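Local structure of glyoxalase family protein (Bacillus cereus, 1ZSW) at residues N42-F47 with L71-K76; R56-V61 with T303-V308; L141-E144 with R150-L153; W164-K169 with K175-G180. The protein binds zinc and is of unknown function, though its glyoxalase-type modules are consistent with a metal-dependent enzyme of the vicinal oxygen chelate superfamily. One frame throughout, in Å; residues are numbered along the deposited sequence.

Overall arrangement
Contacts 1 and 3 are buried, whereas contacts 2 and 4 are only partly so. Contacts 1 and 2 bear on neighbouring strands of one sheet: 69-74 meets helix 41-51 in contact 1, and 55-62 receives a loop from the far end of the chain in contact 2. Contact 3 belongs to the other sheet and touches contact 1 through Phe-47 and Phe-143. Contact 4, in the connection between strands 150-155 and 180-188, touches both, through the Lys-76 to Glu-168 salt bridge and Ile-178 on Leu-153. Contact 1 rests on a tyrosine hydroxyl set among asparagines, contact 2 on one salt bridge, contact 3 on backbone pairing with apolar packing, contact 4 on amide bonds and an indole face.

Contact 1: residues N42-F47 with L71-K76; sequences NENNHF and LFYGDK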
loop_
_atom_site.group_PDB
_atom_site.type_symbol
_atom_site.label_atom_id
_atom_site.label_comp_id
_atom_site.label_asym_id
_atom_site.label_seq_id
_atom_site.Cartn_x
_atom_site.Cartn_y
_atom_site.Cartn_z
ATOM N N ASN A 42 12.889 -7.736 13.294
ATOM C CA ASN A 42 14.156 -8.258 12.744
ATOM C C ASN A 42 13.937 -9.095 11.483
ATOM O O ASN A 42 14.612 -8.892 10.476
ATOM C CB ASN A 42 14.938 -9.073 13.791
ATOM C CG ASN A 42 15.422 -8.222 14.968
ATOM O OD1 ASN A 42 15.526 -7.013 14.870
ATOM N ND2 ASN A 42 15.701 -8.871 16.091
ATOM N N GLU A 43 12.962 -10.000 11.521
ATOM C CA GLU A 43 12.680 -10.882 10.382
ATOM C C GLU A 43 11.998 -10.101 9.251
ATOM O O GLU A 43 12.232 -10.356 8.069
ATOM C CB GLU A 43 11.825 -12.069 10.834
ATOM C CG GLU A 43 12.564 -12.987 11.816
ATOM C CD GLU A 43 11.647 -13.925 12.577
ATOM O OE1 GLU A 43 10.410 -13.742 12.535
ATOM O OE2 GLU A 43 12.172 -14.848 13.244
ATOM N N ASN A 44 11.178 -9.125 9.641
ATOM C CA ASN A 44 10.481 -8.285 8.672
ATOM C C ASN A 44 11.467 -7.427 7.896
ATOM O O ASN A 44 11.448 -7.387 6.672
ATOM C CB ASN A 44 9.425 -7.431 9.404
ATOM C CG ASN A 44 8.642 -6.553 8.449
ATOM O OD1 ASN A 44 7.758 -7.027 7.725
ATOM N ND2 ASN A 44 8.958 -5.278 8.446
ATOM N N ASN A 45 12.395 -6.803 8.628
ATOM C CA ASN A 45 13.464 -6.029 8.025
ATOM C C ASN A 45 14.323 -6.876 7.084
ATOM O O ASN A 45 14.616 -6.445 5.987
ATOM C CB ASN A 45 14.316 -5.390 9.135
ATOM C CG ASN A 45 15.496 -4.566 8.600
ATOM O OD1 ASN A 45 16.659 -4.956 8.779
ATOM N ND2 ASN A 45 15.208 -3.439 7.956
ATOM N N HIS A 46 14.670 -8.091 7.503
ATOM C CA HIS A 46 15.480 -8.916 6.649
ATOM C C HIS A 46 14.730 -9.194 5.339
ATOM O O HIS A 46 15.283 -9.053 4.253
ATOM C CB HIS A 46 15.897 -10.220 7.327
ATOM C CG HIS A 46 16.697 -11.098 6.418
ATOM N ND1 HIS A 46 18.011 -10.828 6.097
ATOM C CD2 HIS A 46 16.350 -12.202 5.711
ATOM C CE1 HIS A 46 18.446 -11.742 5.244
ATOM N NE2 HIS A 46 17.461 -12.589 5.000
ATOM N N PHE A 47 13.450 -9.527 5.424
ATOM C CA PHE A 47 12.736 -9.872 4.210
ATOM C C PHE A 47 12.549 -8.718 3.247
ATOM O O PHE A 47 12.841 -8.849 2.036
ATOM C CB PHE A 47 11.362 -10.466 4.562
ATOM C CG PHE A 47 10.672 -11.073 3.387
ATOM C CD1 PHE A 47 11.023 -12.341 2.934
ATOM C CD2 PHE A 47 9.689 -10.374 2.716
ATOM C CE1 PHE A 47 10.373 -12.901 1.837
ATOM C CE2 PHE A 47 9.022 -10.920 1.618
ATOM C CZ PHE A 47 9.360 -12.200 1.181
ATOM N N LEU A 71 7.669 0.495 10.634
ATOM C CA LEU A 71 8.752 0.489 9.667
ATOM C C LEU A 71 8.229 0.671 8.237
ATOM O O LEU A 71 7.222 0.039 7.854
ATOM C CB LEU A 71 9.509 -0.856 9.750
ATOM C CG LEU A 71 9.881 -1.397 11.135
ATOM C CD1 LEU A 71 10.653 -2.656 10.907
ATOM C CD2 LEU A 71 10.742 -0.387 11.907
ATOM N N PHE A 72 8.796 1.618 7.473
ATOM C CA PHE A 72 8.381 1.799 6.073
ATOM C C PHE A 72 9.525 1.336 5.196
ATOM O O PHE A 72 10.723 1.535 5.517
ATOM C CB PHE A 72 8.122 3.278 5.674
ATOM C CG PHE A 72 6.884 3.914 6.268
ATOM C CD1 PHE A 72 6.873 4.335 7.594
ATOM C CD2 PHE A 72 5.763 4.170 5.469
ATOM C CE1 PHE A 72 5.752 4.970 8.134
ATOM C CE2 PHE A 72 4.623 4.807 6.000
ATOM C CZ PHE A 72 4.623 5.204 7.339
ATOM N N TYR A 73 9.136 0.681 4.098
ATOM C CA TYR A 73 10.027 0.306 2.984
ATOM C C TYR A 73 9.487 0.893 1.688
ATOM O O TYR A 73 8.272 1.034 1.503
ATOM C CB TYR A 73 10.055 -1.225 2.874
ATOM C CG TYR A 73 10.413 -1.919 4.182
ATOM C CD1 TYR A 73 9.411 -2.331 5.079
ATOM C CD2 TYR A 73 11.770 -2.111 4.562
ATOM C CE1 TYR A 73 9.709 -2.959 6.277
ATOM C CE2 TYR A 73 12.082 -2.730 5.792
ATOM C CZ TYR A 73 11.040 -3.149 6.631
ATOM O OH TYR A 73 11.268 -3.777 7.823
ATOM N N GLY A 74 10.372 1.194 0.755
ATOM C CA GLY A 74 9.945 1.705 -0.532
ATOM C C GLY A 74 11.123 1.951 -1.425
ATOM O O GLY A 74 12.122 1.268 -1.333
ATOM N N ASP A 75 10.967 2.942 -2.280
ATOM C CA ASP A 75 11.997 3.291 -3.251
ATOM C C ASP A 75 13.018 4.224 -2.594
ATOM O O ASP A 75 13.035 4.362 -1.385
ATOM C CB ASP A 75 11.389 3.876 -4.549
ATOM C CG ASP A 75 10.867 5.298 -4.406
ATOM O OD1 ASP A 75 10.791 5.782 -3.274
ATOM O OD2 ASP A 75 10.505 5.923 -5.443
ATOM N N LYS A 76 13.844 4.861 -3.416
ATOM C CA LYS A 76 14.935 5.716 -2.880
ATOM C C LYS A 76 14.455 6.704 -1.811
ATOM O O LYS A 76 15.125 6.888 -0.789
ATOM C CB LYS A 76 15.611 6.473 -4.020
ATOM C CG LYS A 76 16.837 7.305 -3.591
ATOM C CD LYS A 76 17.358 8.062 -4.807
ATOM C CE LYS A 76 18.510 8.981 -4.441
ATOM N NZ LYS A 76 19.704 8.158 -4.121
#
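The phenol end of Tyr-73 reaches from strand 71-74 into helix 42-47, where Asn-44 and Asn-45 receive it. The two segments run almost the same way, 9° apart, with axes 10.3 Å from each other, and the long tyrosine side chain spans that gap.

Among the polar atoms, Asn-44 ND2 lies 2.8 Å from Tyr-73 OH. With CG anti to the backbone N (chi1 -179°), Asn-44 carries its amide to the rim of the ring, ND2 staying near the ring plane and 3.3 Å from Tyr-73 CE1, while the amide itself is turned 62° against the ring.

Closer packing involves the helix backbone and Leu-71. Tyr-73 OH sits against the helix backbone, 3.2 Å from Asn-45 CA, and Asn-45 CB is 3.7 Å from the same oxygen. Two residues earlier on the strand, Leu-71 CD1 touches Asn-44 ND2 at 4.0 Å. Phe-72, between these two strand residues, points away from the helix and meets the ring of Phe-302 edge-to-face.

A helix lying on one face of a sheet, after a first strand and before three more, is the beta-alpha-beta-beta-beta module of the glyoxalase (vicinal oxygen chelate) fold.

Contact 2: residues R56-V61 with T303-V308; sequences RVKMTV and TVDGDV
Lys-58 and Asp-305 approach each other from opposite directions, and this one pair makes the contact between strand 56-61 and the loop 303-308.

The interaction is a salt bridge. Lys-58 NZ gives a hydrogen bond to Asp-305 OD1 at 2.7 Å, using the syn lone pair of that oxygen, on the side of OD2. The grip is nevertheless one-sided, because Asp-305 OD2 stays 3.8 Å from Lys-58 NZ. The lysine reaches the acid by a bend in its chain at chi2 (108°), which turns the end of the side chain toward the loop. The ammonium group has further, weaker company: a weak hydrogen bond to Phe-302 O and a long ion pair with Asp-316 OD2. Two carboxylates and a carbonyl around one buried lysine would be expected to keep it charged.

Packing beyond the salt bridge is slight: Lys-58 CE comes within 3.6 Å of Asp-305 OD1, and Tyr-279 touches both side chains from outside the two segments.

Backbone shape sets the two partners in place. Asp-305 is the third residue of a type I beta turn from Thr-303 to Gly-306, whose bend presents the carboxylate to the strand. On the strand, a classic beta bulge sets Val-57 and Lys-58 together opposite Phe-72 of the adjacent strand.

Strand 55-62 is the outermost on its side of the eight-stranded sheet, paired with strand 69-74; the loop that follows strand 292-300 of the same sheet comes back over it, Val-308 O accepting a hydrogen bond from Arg-55, and Met-59 pairs by backbone with Asp-316.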
loop_
_atom_site.group_PDB
_atom_site.type_symbol
_atom_site.label_atom_id
_atom_site.label_comp_id
_atom_site.label_asym_id
_atom_site.label_seq_id
_atom_site.Cartn_x
_atom_site.Cartn_y
_atom_site.Cartn_z
ATOM N N ARG A 56 14.752 0.699 3.451
ATOM C CA ARG A 56 14.012 1.043 4.665
ATOM C C ARG A 56 14.046 2.542 4.756
ATOM O O ARG A 56 15.096 3.117 5.062
ATOM C CB ARG A 56 14.577 0.401 5.922
ATOM C CG ARG A 56 13.753 0.860 7.155
ATOM C CD ARG A 56 14.191 0.141 8.384
ATOM N NE ARG A 56 15.378 0.806 8.943
ATOM C CZ ARG A 56 16.523 0.197 9.239
ATOM N NH1 ARG A 56 16.689 -1.109 9.040
ATOM N NH2 ARG A 56 17.515 0.903 9.764
ATOM N N VAL A 57 12.928 3.175 4.428
ATOM C CA VAL A 57 12.901 4.636 4.270
ATOM C C VAL A 57 12.578 5.336 5.578
ATOM O O VAL A 57 12.815 6.533 5.696
ATOM C CB VAL A 57 11.974 5.115 3.118
ATOM C CG1 VAL A 57 12.524 4.625 1.779
ATOM C CG2 VAL A 57 10.527 4.586 3.278
ATOM N N LYS A 58 12.003 4.616 6.538
ATOM C CA LYS A 58 11.694 5.216 7.835
ATOM C C LYS A 58 11.558 4.168 8.908
ATOM O O LYS A 58 10.880 3.138 8.738
ATOM C CB LYS A 58 10.426 6.090 7.784
ATOM C CG LYS A 58 10.435 7.241 8.826
ATOM C CD LYS A 58 10.646 8.576 8.070
ATOM C CE LYS A 58 11.349 9.645 8.882
ATOM N NZ LYS A 58 12.113 10.562 7.968
ATOM N N MET A 59 12.247 4.407 10.009
ATOM C CA MET A 59 12.169 3.567 11.176
ATOM C C MET A 59 11.611 4.486 12.236
ATOM O O MET A 59 12.314 5.396 12.699
ATOM C CB MET A 59 13.554 3.062 11.573
ATOM C CG MET A 59 13.590 2.290 12.855
ATOM S SD MET A 59 15.149 1.387 13.059
ATOM C CE MET A 59 16.341 2.727 13.026
ATOM N N THR A 60 10.358 4.261 12.603
ATOM C CA THR A 60 9.685 5.158 13.593
ATOM C C THR A 60 8.783 4.339 14.502
ATOM O O THR A 60 9.004 3.118 14.669
ATOM C CB THR A 60 9.004 6.354 12.864
ATOM O OG1 THR A 60 8.535 7.343 13.810
ATOM C CG2 THR A 60 7.851 5.887 11.994
ATOM N N VAL A 61 7.820 5.012 15.147
ATOM C CA VAL A 61 6.840 4.364 16.029
ATOM C C VAL A 61 5.440 4.744 15.589
ATOM O O VAL A 61 5.253 5.735 14.868
ATOM C CB VAL A 61 7.061 4.706 17.528
ATOM C CG1 VAL A 61 8.425 4.169 18.031
ATOM C CG2 VAL A 61 6.884 6.215 17.819
ATOM N N THR A 303 11.210 13.219 3.156
ATOM C CA THR A 303 12.393 14.086 3.084
ATOM C C THR A 303 12.136 15.424 3.763
ATOM O O THR A 303 13.052 16.239 3.894
ATOM C CB THR A 303 12.903 14.301 1.632
ATOM O OG1 THR A 303 11.959 15.086 0.889
ATOM C CG2 THR A 303 13.147 12.964 0.933
ATOM N N VAL A 304 10.896 15.631 4.211
ATOM C CA VAL A 304 10.525 16.808 4.994
ATOM C C VAL A 304 11.437 16.991 6.229
ATOM O O VAL A 304 11.890 18.105 6.491
ATOM C CB VAL A 304 8.996 16.808 5.378
ATOM C CG1 VAL A 304 8.684 15.818 6.499
ATOM C CG2 VAL A 304 8.517 18.205 5.764
ATOM N N ASP A 305 11.724 15.902 6.951
ATOM C CA ASP A 305 12.473 15.969 8.217
ATOM C C ASP A 305 13.853 15.291 8.165
ATOM O O ASP A 305 14.392 14.865 9.199
ATOM C CB ASP A 305 11.627 15.394 9.371
ATOM C CG ASP A 305 11.611 13.860 9.409
ATOM O OD1 ASP A 305 11.739 13.220 8.336
ATOM O OD2 ASP A 305 11.458 13.287 10.518
ATOM N N GLY A 306 14.422 15.184 6.969
ATOM C CA GLY A 306 15.718 14.530 6.817
ATOM C C GLY A 306 16.213 14.516 5.394
ATOM O O GLY A 306 15.430 14.687 4.454
ATOM N N ASP A 307 17.518 14.322 5.239
ATOM C CA ASP A 307 18.137 14.193 3.925
ATOM C C ASP A 307 17.909 12.798 3.356
ATOM O O ASP A 307 17.866 11.811 4.109
ATOM C CB ASP A 307 19.639 14.460 4.017
ATOM C CG ASP A 307 20.325 13.560 5.027
ATOM O OD1 ASP A 307 21.053 12.639 4.599
ATOM O OD2 ASP A 307 20.123 13.755 6.250
ATOM N N VAL A 308 17.771 12.726 2.033
ATOM C CA VAL A 308 17.671 11.449 1.312
ATOM C C VAL A 308 18.837 10.510 1.651
ATOM O O VAL A 308 18.660 9.289 1.776
ATOM C CB VAL A 308 17.582 11.672 -0.230
ATOM C CG1 VAL A 308 17.533 10.353 -0.985
ATOM C CG2 VAL A 308 16.367 12.509 -0.590
#

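Contact 3: residues L141-E144 with R150-L153; sequences LQFE and RLVL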
loop_
_atom_site.group_PDB
_atom_site.type_symbol
_atom_site.label_atom_id
_atom_site.label_comp_id
_atom_site.label_asym_id
_atom_site.label_seq_id
_atom_site.Cartn_x
_atom_site.Cartn_y
_atom_site.Cartn_z
ATOM N N LEU A 141 4.354 -13.482 -10.780
ATOM C CA LEU A 141 4.894 -14.511 -9.923
ATOM C C LEU A 141 4.400 -14.266 -8.529
ATOM O O LEU A 141 4.721 -13.222 -7.941
ATOM C CB LEU A 141 6.443 -14.488 -9.946
ATOM C CG LEU A 141 7.256 -15.512 -9.162
ATOM C CD1 LEU A 141 7.126 -16.955 -9.720
ATOM C CD2 LEU A 141 8.744 -15.095 -9.153
ATOM N N GLN A 142 3.587 -15.179 -8.022
ATOM C CA GLN A 142 3.050 -15.042 -6.674
ATOM C C GLN A 142 4.053 -15.474 -5.628
ATOM O O GLN A 142 4.837 -16.393 -5.832
ATOM C CB GLN A 142 1.762 -15.866 -6.497
ATOM C CG GLN A 142 0.599 -15.360 -7.305
ATOM C CD GLN A 142 -0.601 -16.296 -7.214
ATOM O OE1 GLN A 142 -0.680 -17.149 -6.329
ATOM N NE2 GLN A 142 -1.528 -16.141 -8.137
ATOM N N PHE A 143 4.058 -14.804 -4.480
ATOM C CA PHE A 143 4.904 -15.257 -3.381
ATOM C C PHE A 143 4.317 -14.838 -2.019
ATOM O O PHE A 143 3.319 -14.122 -1.975
ATOM C CB PHE A 143 6.359 -14.752 -3.556
ATOM C CG PHE A 143 6.525 -13.248 -3.410
ATOM C CD1 PHE A 143 7.074 -12.743 -2.249
ATOM C CD2 PHE A 143 6.208 -12.390 -4.444
ATOM C CE1 PHE A 143 7.294 -11.358 -2.110
ATOM C CE2 PHE A 143 6.393 -10.985 -4.319
ATOM C CZ PHE A 143 6.956 -10.493 -3.141
ATOM N N GLU A 144 4.873 -15.350 -0.934
ATOM C CA GLU A 144 4.427 -15.016 0.423
ATOM C C GLU A 144 5.613 -14.769 1.321
ATOM O O GLU A 144 6.670 -15.397 1.158
ATOM C CB GLU A 144 3.605 -16.151 1.023
ATOM C CG GLU A 144 2.378 -16.499 0.269
ATOM C CD GLU A 144 1.474 -17.505 1.000
ATOM O OE1 GLU A 144 1.679 -17.818 2.191
ATOM O OE2 GLU A 144 0.537 -17.952 0.332
ATOM N N ARG A 150 0.426 -12.344 1.436
ATOM C CA ARG A 150 0.446 -12.717 0.039
ATOM C C ARG A 150 0.788 -11.534 -0.822
ATOM O O ARG A 150 0.147 -10.463 -0.691
ATOM C CB ARG A 150 -0.908 -13.334 -0.386
ATOM C CG ARG A 150 -1.185 -14.673 0.348
ATOM C CD ARG A 150 -2.668 -15.035 0.240
ATOM N NE ARG A 150 -3.454 -14.351 1.279
ATOM C CZ ARG A 150 -4.777 -14.466 1.400
ATOM N NH1 ARG A 150 -5.467 -15.225 0.546
ATOM N NH2 ARG A 150 -5.407 -13.836 2.376
ATOM N N LEU A 151 1.820 -11.722 -1.664
ATOM C CA LEU A 151 2.260 -10.740 -2.647
ATOM C C LEU A 151 2.370 -11.303 -4.057
ATOM O O LEU A 151 2.340 -12.525 -4.244
ATOM C CB LEU A 151 3.631 -10.123 -2.222
ATOM C CG LEU A 151 3.681 -9.544 -0.806
ATOM C CD1 LEU A 151 4.337 -10.518 0.152
ATOM C CD2 LEU A 151 4.468 -8.201 -0.800
ATOM N N VAL A 152 2.397 -10.441 -5.047
ATOM C CA VAL A 152 2.544 -10.912 -6.420
ATOM C C VAL A 152 3.373 -9.923 -7.223
ATOM O O VAL A 152 3.092 -8.712 -7.224
ATOM C CB VAL A 152 1.162 -11.220 -7.080
ATOM C CG1 VAL A 152 0.273 -9.968 -7.185
ATOM C CG2 VAL A 152 1.355 -11.808 -8.508
ATOM N N LEU A 153 4.422 -10.433 -7.877
ATOM C CA LEU A 153 5.182 -9.611 -8.784
ATOM C C LEU A 153 4.494 -9.535 -10.145
ATOM O O LEU A 153 3.998 -10.568 -10.657
ATOM C CB LEU A 153 6.606 -10.142 -8.934
ATOM C CG LEU A 153 7.440 -10.317 -7.694
ATOM C CD1 LEU A 153 8.781 -10.904 -8.082
ATOM C CD2 LEU A 153 7.669 -8.952 -6.989
#
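The ring of Phe-143 lies over Leu-151, whose CB sits 3.4 Å above one face, offset toward the rim, in a CH-pi contact. In the ring plane, at its edge, is the carbonyl oxygen of Leu-141. Leu-153 approaches obliquely, its CD2 3.6 Å from Phe-143 CE2. A chi1 of 68° places the phenylalanine CG between its own N and carbonyl carbon, which swings the ring across onto the partner strand. The other flat pair, the carboxylate of Glu-144 and the guanidinium of Arg-150, is set 61° apart; these side chains run side by side, and their closest approach is Glu-144 OE2 to Arg-150 CG, 3.7 Å, with the charged atoms farther off.

Antiparallel pairing joins the backbones. Leu-141 with Leu-153 and Phe-143 with Leu-151 are hydrogen-bonded pairs; in the latter, Phe-143 N to Leu-151 O is 2.9 Å and nearly straight at 176°, although the donor stands above the carbonyl plane, and Leu-151 N returns a 2.8 Å bond to Phe-143 O. Gln-142 and Val-152 form a non-hydrogen-bonded pair, touching at CG and CG2 (3.8 Å).

In this hairpin, then, cohesion across the strands comes from backbone bonds and apolar packing: the face bearing Leu-141, Phe-143, Leu-151 and Leu-153 is hydrophobic, and helix 112-124 packs on Leu-141, Phe-143 and Leu-153, while the charged pair on the other face adds no salt bridge of its own.

Contact 4: residues W164-K169 with K175-G180; sequences WETWEK and KHQIQG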
loop_
_atom_site.group_PDB
_atom_site.type_symbol
_atom_site.label_atom_id
_atom_site.label_comp_id
_atom_site.label_asym_id
_atom_site.label_seq_id
_atom_site.Cartn_x
_atom_site.Cartn_y
_atom_site.Cartn_z
ATOM N N TRP A 164 8.936 7.801 -8.969
ATOM C CA TRP A 164 9.648 6.628 -8.458
ATOM C C TRP A 164 11.142 6.603 -8.839
ATOM O O TRP A 164 11.502 6.993 -9.950
ATOM C CB TRP A 164 8.973 5.357 -8.968
ATOM C CG TRP A 164 7.582 5.115 -8.417
ATOM C CD1 TRP A 164 6.926 5.828 -7.441
ATOM C CD2 TRP A 164 6.707 4.037 -8.783
ATOM N NE1 TRP A 164 5.691 5.279 -7.211
ATOM C CE2 TRP A 164 5.537 4.170 -8.015
ATOM C CE3 TRP A 164 6.796 2.981 -9.705
ATOM C CZ2 TRP A 164 4.463 3.275 -8.122
ATOM C CZ3 TRP A 164 5.718 2.096 -9.832
ATOM C CH2 TRP A 164 4.570 2.247 -9.034
ATOM N N GLU A 165 11.994 6.159 -7.914
ATOM C CA GLU A 165 13.432 6.025 -8.176
ATOM C C GLU A 165 14.016 4.762 -7.597
ATOM O O GLU A 165 13.844 4.473 -6.412
ATOM C CB GLU A 165 14.189 7.199 -7.568
ATOM C CG GLU A 165 13.984 8.488 -8.292
ATOM C CD GLU A 165 14.590 9.652 -7.529
ATOM O OE1 GLU A 165 14.041 10.033 -6.463
ATOM O OE2 GLU A 165 15.629 10.155 -7.999
ATOM N N THR A 166 14.764 4.026 -8.408
ATOM C CA THR A 166 15.420 2.830 -7.896
ATOM C C THR A 166 16.522 3.207 -6.890
ATOM O O THR A 166 17.057 4.323 -6.877
ATOM C CB THR A 166 15.996 1.940 -9.041
ATOM O OG1 THR A 166 16.894 2.717 -9.834
ATOM C CG2 THR A 166 14.869 1.398 -9.959
ATOM N N TRP A 167 16.830 2.240 -6.047
ATOM C CA TRP A 167 17.673 2.414 -4.885
ATOM C C TRP A 167 19.065 1.875 -5.160
ATOM O O TRP A 167 19.240 0.680 -5.367
ATOM C CB TRP A 167 16.986 1.661 -3.745
ATOM C CG TRP A 167 17.685 1.564 -2.466
ATOM C CD1 TRP A 167 17.742 0.465 -1.657
ATOM C CD2 TRP A 167 18.426 2.589 -1.808
ATOM N NE1 TRP A 167 18.467 0.746 -0.537
ATOM C CE2 TRP A 167 18.891 2.045 -0.595
ATOM C CE3 TRP A 167 18.718 3.923 -2.115
ATOM C CZ2 TRP A 167 19.649 2.778 0.310
ATOM C CZ3 TRP A 167 19.467 4.661 -1.203
ATOM C CH2 TRP A 167 19.923 4.081 -0.013
ATOM N N GLU A 168 20.071 2.761 -5.128
ATOM C CA GLU A 168 21.427 2.393 -5.555
ATOM C C GLU A 168 22.194 1.494 -4.581
ATOM O O GLU A 168 23.248 0.950 -4.932
ATOM C CB GLU A 168 22.267 3.649 -5.852
ATOM C CG GLU A 168 22.623 4.478 -4.605
ATOM C CD GLU A 168 21.659 5.633 -4.338
ATOM O OE1 GLU A 168 22.127 6.663 -3.776
ATOM O OE2 GLU A 168 20.447 5.520 -4.671
ATOM N N LYS A 169 21.697 1.352 -3.359
ATOM C CA LYS A 169 22.343 0.492 -2.362
ATOM C C LYS A 169 21.579 -0.801 -2.107
ATOM O O LYS A 169 21.853 -1.520 -1.150
ATOM C CB LYS A 169 22.583 1.232 -1.049
ATOM C CG LYS A 169 23.604 2.331 -1.174
ATOM C CD LYS A 169 23.650 3.125 0.092
ATOM C CE LYS A 169 24.218 4.511 -0.174
ATOM N NZ LYS A 169 25.698 4.561 -0.040
ATOM N N LYS A 175 17.699 -2.879 -12.775
ATOM C CA LYS A 175 16.754 -3.211 -13.848
ATOM C C LYS A 175 15.722 -4.270 -13.455
ATOM O O LYS A 175 14.775 -4.510 -14.224
ATOM C CB LYS A 175 17.498 -3.651 -15.106
ATOM C CG LYS A 175 18.169 -4.999 -14.963
ATOM C CD LYS A 175 19.165 -5.157 -16.105
ATOM C CE LYS A 175 19.063 -6.486 -16.742
ATOM N NZ LYS A 175 20.041 -6.585 -17.894
ATOM N N HIS A 176 15.904 -4.897 -12.286
ATOM C CA HIS A 176 14.956 -5.903 -11.781
ATOM C C HIS A 176 14.283 -5.478 -10.481
ATOM O O HIS A 176 13.513 -6.238 -9.908
ATOM C CB HIS A 176 15.631 -7.244 -11.548
ATOM C CG HIS A 176 16.237 -7.827 -12.787
ATOM N ND1 HIS A 176 15.602 -7.791 -14.011
ATOM C CD2 HIS A 176 17.434 -8.426 -12.997
ATOM C CE1 HIS A 176 16.386 -8.348 -14.927
ATOM N NE2 HIS A 176 17.491 -8.761 -14.327
ATOM N N GLN A 177 14.610 -4.291 -9.993
ATOM C CA GLN A 177 14.062 -3.882 -8.694
ATOM C C GLN A 177 12.556 -3.744 -8.793
ATOM O O GLN A 177 12.011 -3.302 -9.822
ATOM C CB GLN A 177 14.625 -2.528 -8.239
ATOM C CG GLN A 177 15.997 -2.685 -7.590
ATOM C CD GLN A 177 16.583 -1.373 -7.088
ATOM O OE1 GLN A 177 15.866 -0.476 -6.637
ATOM N NE2 GLN A 177 17.914 -1.253 -7.177
ATOM N N ILE A 178 11.938 -4.037 -7.665
ATOM C CA ILE A 178 10.534 -3.678 -7.457
ATOM C C ILE A 178 10.374 -2.183 -7.692
ATOM O O ILE A 178 11.128 -1.370 -7.111
ATOM C CB ILE A 178 10.083 -4.085 -6.043
ATOM C CG1 ILE A 178 9.933 -5.623 -5.986
ATOM C CG2 ILE A 178 8.718 -3.450 -5.742
ATOM C CD1 ILE A 178 10.027 -6.182 -4.623
ATOM N N GLN A 179 9.401 -1.799 -8.518
ATOM C CA GLN A 179 9.196 -0.380 -8.851
ATOM C C GLN A 179 8.306 0.327 -7.850
ATOM O O GLN A 179 8.627 1.435 -7.379
ATOM C CB GLN A 179 8.659 -0.198 -10.262
ATOM C CG GLN A 179 9.589 -0.828 -11.297
ATOM C CD GLN A 179 8.890 -0.993 -12.582
ATOM O OE1 GLN A 179 8.376 -2.068 -12.877
ATOM N NE2 GLN A 179 8.802 0.084 -13.338
ATOM N N GLY A 180 7.197 -0.324 -7.508
ATOM C CA GLY A 180 6.244 0.206 -6.543
ATOM C C GLY A 180 5.011 -0.664 -6.692
ATOM O O GLY A 180 5.078 -1.749 -7.307
#
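Gln-177 faces Thr-166 and Trp-167 within the long connection from strand 150-155 to strand 180-188, which links the two glyoxalase-type modules; here the connection doubles back on itself, its touching parts running 145° apart.

From CB, the Gln-177 chain leaves beside its own backbone N (chi1 -82°) and continues extended through CG, carrying the amide across the gap. CD is 3.8 Å from both the N and the O of Trp-167. OE1 accepts a hydrogen bond from Trp-167 N at 2.9 Å, nearly straight (175°), in the carbonyl plane and on a lone pair; it also rests 3.4 Å from Thr-166 CB. NE2 donates to Trp-167 O at 3.0 Å, a more bent bond, and gives a second bond to Val-172 O. One side-chain amide thus satisfies both backbone polar groups of a single residue, much as a neighbouring strand would, and the paired bonds fix its rotation.

The other half of the contact is aromatic. Trp-164 turns one face of its indole to the backbone of Gln-179 and Gly-180, and Gln-179 CB touches Trp-164 CE3 at 3.7 Å. Elsewhere Trp-164 NE1 is bonded to Pro-80 O and the ring meets Phe-224 edge-to-face, while the amide of Gln-179 turns to Ser-156. Having no side chain, Gly-180 can lie flat against the indole: its CA stands 3.8 Å from the centroid of the six-membered ring of Trp-164 in a CH-pi contact, and on the same face Gln-179 O is 3.3 Å from Trp-164 CE3.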